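Local coordinates for protein TetR-family transcriptional regulator (PDB 2HYT) that probably binds cis-regulatory DNA as a dimeric transcription factor of the TetR family, through a helix-turn-helix near its N terminus, at residues K23-R28 and Q106-R111; G58-V63 and R114-G119; R94-M99 and L156-L161; N138-R141 and A146-D149. All coordinates share one frame; numbering follows the deposited sequence. Where two conformers were deposited one is given.

Interaction 1. Residues K23-R28 and Q106-R111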
# COMPACT_ATOMS: atom_id res chain seq x y z
N LYS A 23 17.03 -1.85 -19.75
CA LYS A 23 17.81 -3.01 -20.18
C LYS A 23 19.00 -3.24 -19.26
O LYS A 23 19.25 -4.36 -18.82
CB LYS A 23 18.30 -2.81 -21.60
CG LYS A 23 19.02 -4.00 -22.20
CD LYS A 23 19.23 -3.77 -23.71
CE LYS A 23 19.60 -5.04 -24.43
NZ LYS A 23 18.42 -5.93 -24.62
N VAL A 24 19.71 -2.16 -18.93
CA VAL A 24 20.90 -2.28 -18.04
C VAL A 24 20.51 -2.68 -16.62
O VAL A 24 21.14 -3.58 -16.04
CB VAL A 24 21.77 -1.00 -18.09
CG1 VAL A 24 22.92 -1.06 -17.09
CG2 VAL A 24 22.29 -0.83 -19.52
N PHE A 25 19.45 -2.08 -16.08
CA PHE A 25 19.04 -2.41 -14.74
C PHE A 25 18.63 -3.91 -14.69
O PHE A 25 18.77 -4.57 -13.65
CB PHE A 25 17.88 -1.54 -14.24
CG PHE A 25 18.23 -0.10 -13.94
CD1 PHE A 25 19.48 0.27 -13.45
CD2 PHE A 25 17.26 0.89 -14.08
CE1 PHE A 25 19.77 1.60 -13.13
CE2 PHE A 25 17.54 2.21 -13.78
CZ PHE A 25 18.80 2.57 -13.31
N SER A 26 18.10 -4.43 -15.81
CA SER A 26 17.71 -5.84 -15.87
C SER A 26 18.91 -6.74 -15.82
O SER A 26 18.91 -7.74 -15.13
CB SER A 26 16.91 -6.15 -17.15
OG SER A 26 16.59 -7.55 -17.22
N GLU A 27 19.95 -6.39 -16.56
CA GLU A 27 21.14 -7.21 -16.61
C GLU A 27 21.94 -7.12 -15.32
O GLU A 27 22.48 -8.13 -14.84
CB GLU A 27 22.03 -6.79 -17.80
CG GLU A 27 21.51 -7.27 -19.14
N ARG A 28 22.03 -5.92 -14.75
CA ARG A 28 22.97 -5.66 -13.67
C ARG A 28 22.36 -5.45 -12.28
O ARG A 28 23.05 -5.60 -11.26
CB ARG A 28 23.81 -4.43 -14.03
CG ARG A 28 24.66 -4.55 -15.29
CD ARG A 28 25.74 -5.63 -15.07
NE ARG A 28 26.88 -5.46 -15.95
CZ ARG A 28 27.98 -4.76 -15.66
NH1 ARG A 28 28.12 -4.15 -14.49
NH2 ARG A 28 28.95 -4.66 -16.56
N GLN A 106 9.18 -7.73 -10.46
CA GLN A 106 9.61 -8.18 -9.17
C GLN A 106 10.67 -7.27 -8.59
O GLN A 106 10.65 -6.94 -7.41
CB GLN A 106 10.14 -9.62 -9.30
CG GLN A 106 10.63 -10.20 -8.03
CD GLN A 106 11.23 -11.58 -8.27
OE1 GLN A 106 12.21 -11.71 -9.02
NE2 GLN A 106 10.61 -12.59 -7.70
N ARG A 107 11.67 -6.96 -9.41
CA ARG A 107 12.83 -6.25 -8.93
C ARG A 107 12.61 -4.75 -8.93
O ARG A 107 12.61 -4.13 -7.87
CB ARG A 107 14.02 -6.63 -9.78
CG ARG A 107 14.51 -8.05 -9.42
CD ARG A 107 15.87 -8.32 -10.06
NE ARG A 107 15.74 -8.51 -11.50
CZ ARG A 107 16.75 -8.50 -12.38
NH1 ARG A 107 18.00 -8.27 -11.99
NH2 ARG A 107 16.49 -8.72 -13.66
N ILE A 108 12.34 -4.19 -10.12
CA ILE A 108 12.25 -2.73 -10.26
C ILE A 108 11.07 -2.12 -9.48
O ILE A 108 11.23 -1.12 -8.78
CB ILE A 108 12.16 -2.32 -11.73
CG1 ILE A 108 13.43 -2.76 -12.48
CG2 ILE A 108 11.92 -0.79 -11.84
CD1 ILE A 108 14.69 -2.09 -11.95
N VAL A 109 9.89 -2.72 -9.60
CA VAL A 109 8.68 -2.18 -8.99
C VAL A 109 8.55 -2.66 -7.55
O VAL A 109 8.38 -1.87 -6.65
CB VAL A 109 7.42 -2.55 -9.81
CG1 VAL A 109 6.11 -2.12 -9.10
CG2 VAL A 109 7.50 -2.00 -11.23
N LEU A 110 8.61 -3.97 -7.31
CA LEU A 110 8.21 -4.50 -6.01
C LEU A 110 9.31 -4.55 -4.97
O LEU A 110 9.02 -4.79 -3.78
CB LEU A 110 7.55 -5.88 -6.20
CG LEU A 110 6.29 -5.92 -7.06
CD1 LEU A 110 5.91 -7.37 -7.33
CD2 LEU A 110 5.11 -5.19 -6.40
N ARG A 111 10.55 -4.32 -5.40
CA ARG A 111 11.70 -4.27 -4.49
C ARG A 111 12.31 -2.84 -4.52
O ARG A 111 12.34 -2.11 -3.52
CB ARG A 111 12.70 -5.36 -4.86
CG ARG A 111 12.15 -6.75 -4.51
CD ARG A 111 13.17 -7.80 -4.83
NE ARG A 111 12.62 -9.14 -4.65
CZ ARG A 111 13.22 -10.25 -5.07
NH1 ARG A 111 14.40 -10.21 -5.67
NH2 ARG A 111 12.62 -11.42 -4.88
O HOH W 1 14.60 -7.77 -15.56

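Interaction 2. Residues G58-V63 and R114-G119. With EDO (1,2-ethanediol), chain C.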
# COMPACT_ATOMS: atom_id res chain seq x y z
N GLY A 58 14.99 9.89 -9.84
CA GLY A 58 14.17 10.44 -10.91
C GLY A 58 14.06 9.48 -12.11
O GLY A 58 13.03 9.30 -12.74
N LEU A 59 15.20 8.89 -12.45
CA LEU A 59 15.26 7.87 -13.50
C LEU A 59 14.38 6.68 -13.11
O LEU A 59 13.55 6.21 -13.92
CB LEU A 59 16.70 7.46 -13.73
CG LEU A 59 16.90 6.36 -14.79
CD1 LEU A 59 16.18 6.63 -16.13
CD2 LEU A 59 18.46 6.13 -14.97
N LEU A 60 14.57 6.20 -11.88
CA LEU A 60 13.76 5.08 -11.41
C LEU A 60 12.25 5.41 -11.52
O LEU A 60 11.46 4.59 -12.00
CB LEU A 60 14.08 4.70 -9.97
CG LEU A 60 13.30 3.50 -9.42
CD1 LEU A 60 13.53 2.21 -10.20
CD2 LEU A 60 13.60 3.34 -7.90
N ALA A 61 11.85 6.61 -11.10
CA ALA A 61 10.43 6.98 -11.19
C ALA A 61 9.93 6.94 -12.62
O ALA A 61 8.82 6.44 -12.92
CB ALA A 61 10.18 8.35 -10.54
N ALA A 62 10.79 7.38 -13.54
CA ALA A 62 10.41 7.43 -14.93
C ALA A 62 10.26 6.02 -15.51
O ALA A 62 9.40 5.79 -16.33
CB ALA A 62 11.42 8.27 -15.74
N VAL A 63 11.16 5.12 -15.15
CA VAL A 63 11.10 3.71 -15.52
C VAL A 63 9.83 3.09 -14.97
O VAL A 63 9.11 2.40 -15.71
CB VAL A 63 12.33 2.97 -15.00
CG1 VAL A 63 12.12 1.47 -15.05
CG2 VAL A 63 13.62 3.42 -15.81
N ARG A 114 9.75 0.13 -4.26
CA ARG A 114 9.24 -0.01 -2.89
C ARG A 114 10.17 0.64 -1.88
O ARG A 114 9.72 1.48 -1.08
CB ARG A 114 9.04 -1.49 -2.53
CG ARG A 114 8.12 -1.66 -1.37
CD ARG A 114 8.17 -3.05 -0.80
NE ARG A 114 7.09 -3.17 0.17
CZ ARG A 114 6.86 -4.28 0.87
NH1 ARG A 114 7.64 -5.33 0.74
NH2 ARG A 114 5.86 -4.31 1.72
N ALA A 115 11.45 0.29 -1.93
CA ALA A 115 12.43 0.77 -0.96
C ALA A 115 12.84 2.22 -1.20
O ALA A 115 13.05 2.99 -0.26
CB ALA A 115 13.71 -0.11 -1.03
N VAL A 116 12.96 2.59 -2.47
CA VAL A 116 13.53 3.89 -2.86
C VAL A 116 12.50 5.01 -2.96
O VAL A 116 12.77 6.17 -2.55
CB VAL A 116 14.28 3.77 -4.20
CG1 VAL A 116 14.73 5.13 -4.75
CG2 VAL A 116 15.53 2.85 -4.05
N LEU A 117 11.34 4.70 -3.51
CA LEU A 117 10.32 5.71 -3.77
C LEU A 117 9.12 5.59 -2.83
O LEU A 117 8.27 6.46 -2.86
CB LEU A 117 9.82 5.65 -5.21
CG LEU A 117 10.87 5.78 -6.31
CD1 LEU A 117 10.18 5.52 -7.66
CD2 LEU A 117 11.56 7.12 -6.25
N GLY A 118 9.10 4.55 -2.00
CA GLY A 118 7.96 4.30 -1.11
C GLY A 118 6.79 3.64 -1.79
O GLY A 118 5.63 3.80 -1.37
N GLY A 119 7.04 2.84 -2.81
CA GLY A 119 5.97 2.18 -3.54
C GLY A 119 5.26 3.08 -4.54
O GLY A 119 5.80 4.11 -4.95
C1 EDO C . 3.40 -8.42 3.68
O1 EDO C . 4.47 -9.20 4.24
C2 EDO C . 4.02 -7.57 2.58
O2 EDO C . 5.05 -6.74 3.12

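Interaction 3. Residues R94-M99 and L156-L161. With EDO (1,2-ethanediol), chain E.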
# COMPACT_ATOMS: atom_id res chain seq x y z
N ARG A 94 -5.65 -12.48 -10.78
CA ARG A 94 -4.55 -13.45 -10.66
C ARG A 94 -3.31 -13.00 -11.43
O ARG A 94 -2.18 -13.18 -10.98
CB ARG A 94 -4.99 -14.80 -11.18
CG ARG A 94 -5.97 -15.50 -10.28
CD ARG A 94 -6.14 -16.98 -10.67
NE ARG A 94 -6.56 -17.15 -12.07
CZ ARG A 94 -7.82 -17.33 -12.48
NH1 ARG A 94 -8.83 -17.38 -11.63
NH2 ARG A 94 -8.05 -17.47 -13.78
N ALA A 95 -3.53 -12.42 -12.61
CA ALA A 95 -2.42 -11.96 -13.45
C ALA A 95 -1.57 -10.88 -12.77
O ALA A 95 -0.33 -10.87 -12.87
CB ALA A 95 -2.96 -11.47 -14.79
N TYR A 96 -2.21 -10.02 -11.99
CA TYR A 96 -1.51 -9.03 -11.20
C TYR A 96 -0.52 -9.68 -10.23
O TYR A 96 0.64 -9.22 -10.07
CB TYR A 96 -2.51 -8.14 -10.46
CG TYR A 96 -1.86 -6.98 -9.81
CD1 TYR A 96 -1.25 -7.12 -8.54
CD2 TYR A 96 -1.82 -5.72 -10.42
CE1 TYR A 96 -0.62 -6.02 -7.94
CE2 TYR A 96 -1.20 -4.64 -9.80
CZ TYR A 96 -0.59 -4.81 -8.56
OH TYR A 96 0.04 -3.80 -7.86
N LEU A 97 -0.96 -10.73 -9.56
CA LEU A 97 -0.08 -11.49 -8.68
C LEU A 97 1.01 -12.23 -9.45
O LEU A 97 2.17 -12.28 -9.01
CB LEU A 97 -0.87 -12.48 -7.84
CG LEU A 97 -1.94 -11.89 -6.92
CD1 LEU A 97 -2.47 -12.98 -5.97
CD2 LEU A 97 -1.40 -10.70 -6.11
N GLU A 98 0.63 -12.84 -10.57
CA GLU A 98 1.58 -13.58 -11.44
C GLU A 98 2.70 -12.65 -11.93
O GLU A 98 3.86 -13.08 -12.05
CB GLU A 98 0.86 -14.20 -12.63
CG GLU A 98 -0.01 -15.35 -12.21
CD GLU A 98 -1.00 -15.81 -13.27
OE1 GLU A 98 -1.22 -15.12 -14.30
OE2 GLU A 98 -1.58 -16.90 -13.04
N MSE A 99 2.39 -11.37 -12.15
CA MSE A 99 3.39 -10.39 -12.53
C MSE A 99 4.47 -10.18 -11.49
O MSE A 99 5.59 -9.77 -11.83
CB MSE A 99 2.72 -9.08 -12.81
CG MSE A 99 2.13 -9.03 -14.10
SE MSE A 99 1.02 -7.38 -14.31
CE MSE A 99 0.55 -7.77 -16.08
N LEU A 156 -10.48 -1.56 -2.22
CA LEU A 156 -10.24 -2.75 -1.43
C LEU A 156 -9.51 -3.82 -2.25
O LEU A 156 -8.50 -4.35 -1.83
CB LEU A 156 -11.55 -3.32 -0.89
CG LEU A 156 -12.17 -2.48 0.23
CD1 LEU A 156 -13.70 -2.78 0.29
CD2 LEU A 156 -11.48 -2.73 1.54
N ILE A 157 -10.05 -4.10 -3.44
CA ILE A 157 -9.45 -5.13 -4.30
C ILE A 157 -8.02 -4.78 -4.72
O ILE A 157 -7.10 -5.58 -4.55
CB ILE A 157 -10.35 -5.41 -5.54
CG1 ILE A 157 -11.72 -5.97 -5.13
CG2 ILE A 157 -9.63 -6.31 -6.54
CD1 ILE A 157 -12.72 -5.98 -6.31
N TYR A 158 -7.84 -3.59 -5.27
CA TYR A 158 -6.51 -3.10 -5.67
C TYR A 158 -5.55 -3.20 -4.47
O TYR A 158 -4.41 -3.71 -4.59
CB TYR A 158 -6.56 -1.68 -6.26
CG TYR A 158 -5.16 -1.09 -6.29
CD1 TYR A 158 -4.24 -1.54 -7.24
CD2 TYR A 158 -4.74 -0.19 -5.37
CE1 TYR A 158 -2.94 -1.08 -7.24
CE2 TYR A 158 -3.44 0.28 -5.36
CZ TYR A 158 -2.56 -0.14 -6.34
OH TYR A 158 -1.27 0.35 -6.33
N GLY A 159 -5.98 -2.77 -3.25
CA GLY A 159 -5.12 -2.82 -2.08
C GLY A 159 -4.68 -4.24 -1.76
O GLY A 159 -3.52 -4.51 -1.44
N SER A 160 -5.61 -5.18 -1.86
CA SER A 160 -5.28 -6.58 -1.55
C SER A 160 -4.19 -7.08 -2.50
O SER A 160 -3.23 -7.75 -2.08
CB SER A 160 -6.53 -7.45 -1.62
OG SER A 160 -7.00 -7.73 -2.94
N LEU A 161 -4.37 -6.76 -3.77
CA LEU A 161 -3.48 -7.27 -4.82
C LEU A 161 -2.12 -6.65 -4.70
O LEU A 161 -1.12 -7.32 -4.83
CB LEU A 161 -4.07 -6.98 -6.19
CG LEU A 161 -5.37 -7.69 -6.54
CD1 LEU A 161 -5.90 -7.19 -7.92
CD2 LEU A 161 -5.18 -9.19 -6.56
C1 EDO E . 0.54 -11.72 -16.91
O1 EDO E . -0.53 -11.67 -17.87
C2 EDO E . 0.30 -12.69 -15.78
O2 EDO E . 0.84 -13.97 -16.12

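Interaction 4. Residues N138-R141 and A146-D149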
# COMPACT_ATOMS: atom_id res chain seq x y z
N ASN A 138 -19.22 -2.36 -14.20
CA ASN A 138 -19.76 -3.25 -15.22
C ASN A 138 -20.35 -4.53 -14.62
O ASN A 138 -21.50 -4.90 -14.95
CB ASN A 138 -18.72 -3.54 -16.29
CG ASN A 138 -19.16 -4.57 -17.30
OD1 ASN A 138 -19.16 -5.75 -17.03
ND2 ASN A 138 -19.62 -4.11 -18.46
N LEU A 139 -19.61 -5.22 -13.76
CA LEU A 139 -20.05 -6.47 -13.17
C LEU A 139 -21.24 -6.30 -12.24
O LEU A 139 -22.10 -7.17 -12.13
CB LEU A 139 -18.90 -7.12 -12.40
CG LEU A 139 -17.74 -7.64 -13.27
CD1 LEU A 139 -16.49 -7.93 -12.43
CD2 LEU A 139 -18.16 -8.91 -14.05
N ILE A 140 -21.28 -5.15 -11.55
CA ILE A 140 -22.47 -4.85 -10.74
C ILE A 140 -23.70 -4.61 -11.62
O ILE A 140 -24.79 -5.14 -11.38
CB ILE A 140 -22.21 -3.68 -9.77
CG1 ILE A 140 -21.23 -4.12 -8.70
CG2 ILE A 140 -23.58 -3.27 -9.12
CD1 ILE A 140 -20.57 -2.94 -7.93
N ARG A 141 -23.52 -3.82 -12.69
CA ARG A 141 -24.60 -3.58 -13.62
C ARG A 141 -25.12 -4.88 -14.25
O ARG A 141 -26.33 -5.03 -14.41
CB ARG A 141 -24.14 -2.62 -14.72
CG ARG A 141 -24.01 -1.17 -14.27
CD ARG A 141 -23.55 -0.33 -15.39
NE ARG A 141 -23.35 1.06 -14.98
CZ ARG A 141 -24.24 2.01 -15.16
NH1 ARG A 141 -25.41 1.75 -15.73
NH2 ARG A 141 -23.98 3.24 -14.75
N ALA A 146 -22.44 -8.38 -6.38
CA ALA A 146 -23.43 -7.77 -5.49
C ALA A 146 -23.26 -6.25 -5.38
O ALA A 146 -22.17 -5.69 -5.56
CB ALA A 146 -23.34 -8.42 -4.07
N GLU A 147 -24.37 -5.56 -5.09
CA GLU A 147 -24.37 -4.11 -5.03
C GLU A 147 -23.37 -3.60 -4.00
O GLU A 147 -23.32 -4.08 -2.85
CB GLU A 147 -25.77 -3.59 -4.73
CG GLU A 147 -26.70 -3.69 -5.92
CD GLU A 147 -26.73 -2.42 -6.75
OE1 GLU A 147 -25.68 -1.73 -6.85
OE2 GLU A 147 -27.82 -2.11 -7.27
N ALA A 148 -22.57 -2.61 -4.43
CA ALA A 148 -21.57 -1.96 -3.62
C ALA A 148 -21.13 -0.73 -4.37
O ALA A 148 -21.46 -0.58 -5.56
CB ALA A 148 -20.41 -2.86 -3.38
N ASP A 149 -20.47 0.21 -3.70
CA ASP A 149 -19.92 1.35 -4.39
C ASP A 149 -18.72 0.86 -5.20
O ASP A 149 -17.77 0.31 -4.64
CB ASP A 149 -19.47 2.46 -3.45
CG ASP A 149 -18.90 3.63 -4.19
OD1 ASP A 149 -19.69 4.31 -4.93
OD2 ASP A 149 -17.70 3.85 -4.11

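Interaction 1. Residues K23-R28 and Q106-R111
Arg107 reaches from helix 103-117 to the last turn of helix 7-28 and takes hold of the Ser26 carbonyl. Its CB points toward the other helix. CG lies anti to the carbonyl carbon (chi1 -75°), CD continues nearly straight, and a bend at chi3 turns the guanidinium toward Ser26. NE makes a weak bond to Pro103 O within its own helix, while CZ comes within 3.6 Å of Ser26 O. NH2 donates to Ser26 O at 3.0 Å, meeting a lone pair in the carbonyl plane with an N-H...O angle of 148°, the oxygen lying 16° out of the guanidinium plane; NH1 adds a weak bond to the same oxygen. One carbonyl thus receives both terminal nitrogens. In the TetR fold this joins the N-terminal DNA-binding domain to the C-terminal helical domain, the axes of segments 23-28 and 106-111 crossing at 97°, 10.8 Å apart. A water sits beside the grip, 2.6 Å from Ser26 OG and weakly bonded to NH2. On the buried side Ile108 CD1 packs on Phe25 CB at 4.0 Å, and helix 56-81 covers both residues: Leu59 lies against Phe25, Leu60 and Ile67 against Ile108. The Phe25 ring also stacks edge-to-face with Tyr30.

Interaction 2. Residues G58-V63 and R114-G119
Helix 56-81 meets the C-terminal end of helix 103-117 with Ala61 facing Leu117, their CA atoms 7.5 Å apart, near where the second helix ends, Gly118 having positive phi. Leu60 points toward that end. With CG anti to its backbone N (chi1 -178°), it sends CD2 against Val116, 3.8 Å from CB and equally near CG1, the two side chains crossing at a slant. Leu60 and Leu117 instead slide past each other in opposite directions, with Leu60 CD2 4.0 Å from Leu117 CG. Leu117 CD1 settles on the small surface of Ala61, 3.8 Å from CA and 4.0 Å from CB. Tyr30 touches both Leu60 and Val116, so the loop after helix 7-28 borders the same patch. Arg114 points away from helix 56-81, extended toward the second subunit, where its NH2 bonds Gln125 of that subunit; NH2 also donates nearly straight, at 170°, to O2 of an ethanediol, probably from the crystallisation liquor, 2.9 Å away. Its NH1 forms a salt bridge with Glu170. Between these two segments the touching groups are all aliphatic, so the DNA-binding and C-terminal domains meet here by van der Waals packing, partly open to solvent, without directional bonds.

Interaction 3. Residues R94-M99 and L156-L161
Tyr96 lies against Leu161 where helix 85-98 runs beside helix 150-170 inside the all-helical C-terminal domain of the TetR fold. The segments run in nearly the same direction, 26° apart, with axes separated by 10.6 Å. The tight part centres on CB and O of Leu161, which points toward helix 85-98. The Tyr96 side chain crosses Leu161 obliquely; a chi1 of -171° sets CG anti to N and brings CD1 to 3.7 Å from Leu161 CB and CE1 to 3.4 Å from Leu161 O. Leu97 reaches the same carbonyl: its CD2 stands 3.6 Å from Leu161 O, the two leucine side chains crossing at about a right angle. Leu185 of helix 174-190 packs on both leucines, and Leu75 of helix 56-81 on Tyr96. Toward the Tyr96 tip the fit is looser: OH comes only to 4.1 Å from Tyr158 CE1, and an ethanediol lies close to the Tyr96 side chain. Tyr158 also packs against Glu163 of the second subunit, which brings this end of the contact to the dimer interface. Glu98, exposed on a different side of helix 85-98, meets a second ethanediol instead of helix 150-170: O2 of this molecule, probably from the crystallisation liquor, donates to its OE1. Within helix 150-170, Ser160 OG donates to a lone pair of Ile157 O at 2.7 Å, a carbonyl that also accepts from Leu161 N.

Interaction 4. Residues N138-R141 and A146-D149
Ile140 carries this contact, projecting from the last turn of helix 122-141 into the loop that leads to helix 150-170. Its contacts are of aliphatic carbon on oxygen, and two are with backbone carbonyls. CG1, anti to the carbonyl carbon (chi1 -69°), lies 3.6 Å from Ala146 O; CD1 reaches further along the loop to 3.5 Å from Ala148 O. CG1 and CD1 thus meet carbonyls two residues apart along the loop. The third contact is with a carboxylate: Glu147 starts out away from the helix, but a bend at chi2 folds its end back across Ile140 at about a right angle, leaving OE1 3.5 Å from Ile140 CG2. Glu147 was modelled in two conformers, so this touch is doubtful beside the other two. A backbone bond between Leu139 and Val145 spans the turn, and one between Ala146 and Leu192 ties the loop to the chain after helix 174-190. Capping closes the loop: Asp149 is the N-cap of helix 150-170, with OD2 accepting from Ala152 N. Subunit packing adds Leu187 of the second subunit, which touches Ala146 and Ala148. This connection between helices 122-141 and 150-170 thus lies at the dimer interface, on the periphery of the C-terminal domain. Carbon against oxygen is van der Waals packing with little directional force; the hydrogen bonds around Ile140 are made by neighbouring groups.

How the interactions relate
From the N terminus, helix 7-28 opens interaction 1 and helix 56-81 opens interaction 2. Interaction 3 opens on helix 85-98 before helix 103-117 closes interactions 1 and 2 in turn, so these three cross one another along the chain. Interactions 1 and 2 lie 11 Å apart between centres and touch, Ile108 packing on Leu60 and Val63; together they seat the DNA-binding domain on helix 103-117. Interaction 4 is a short closure between helix 122-141 and the loop leading to helix 150-170, contained within the longer loop that interaction 3 completes on helix 150-170. It lies across the chain's centre from interactions 1 and 2. Interactions 2, 3 and 4 each also reach the second subunit.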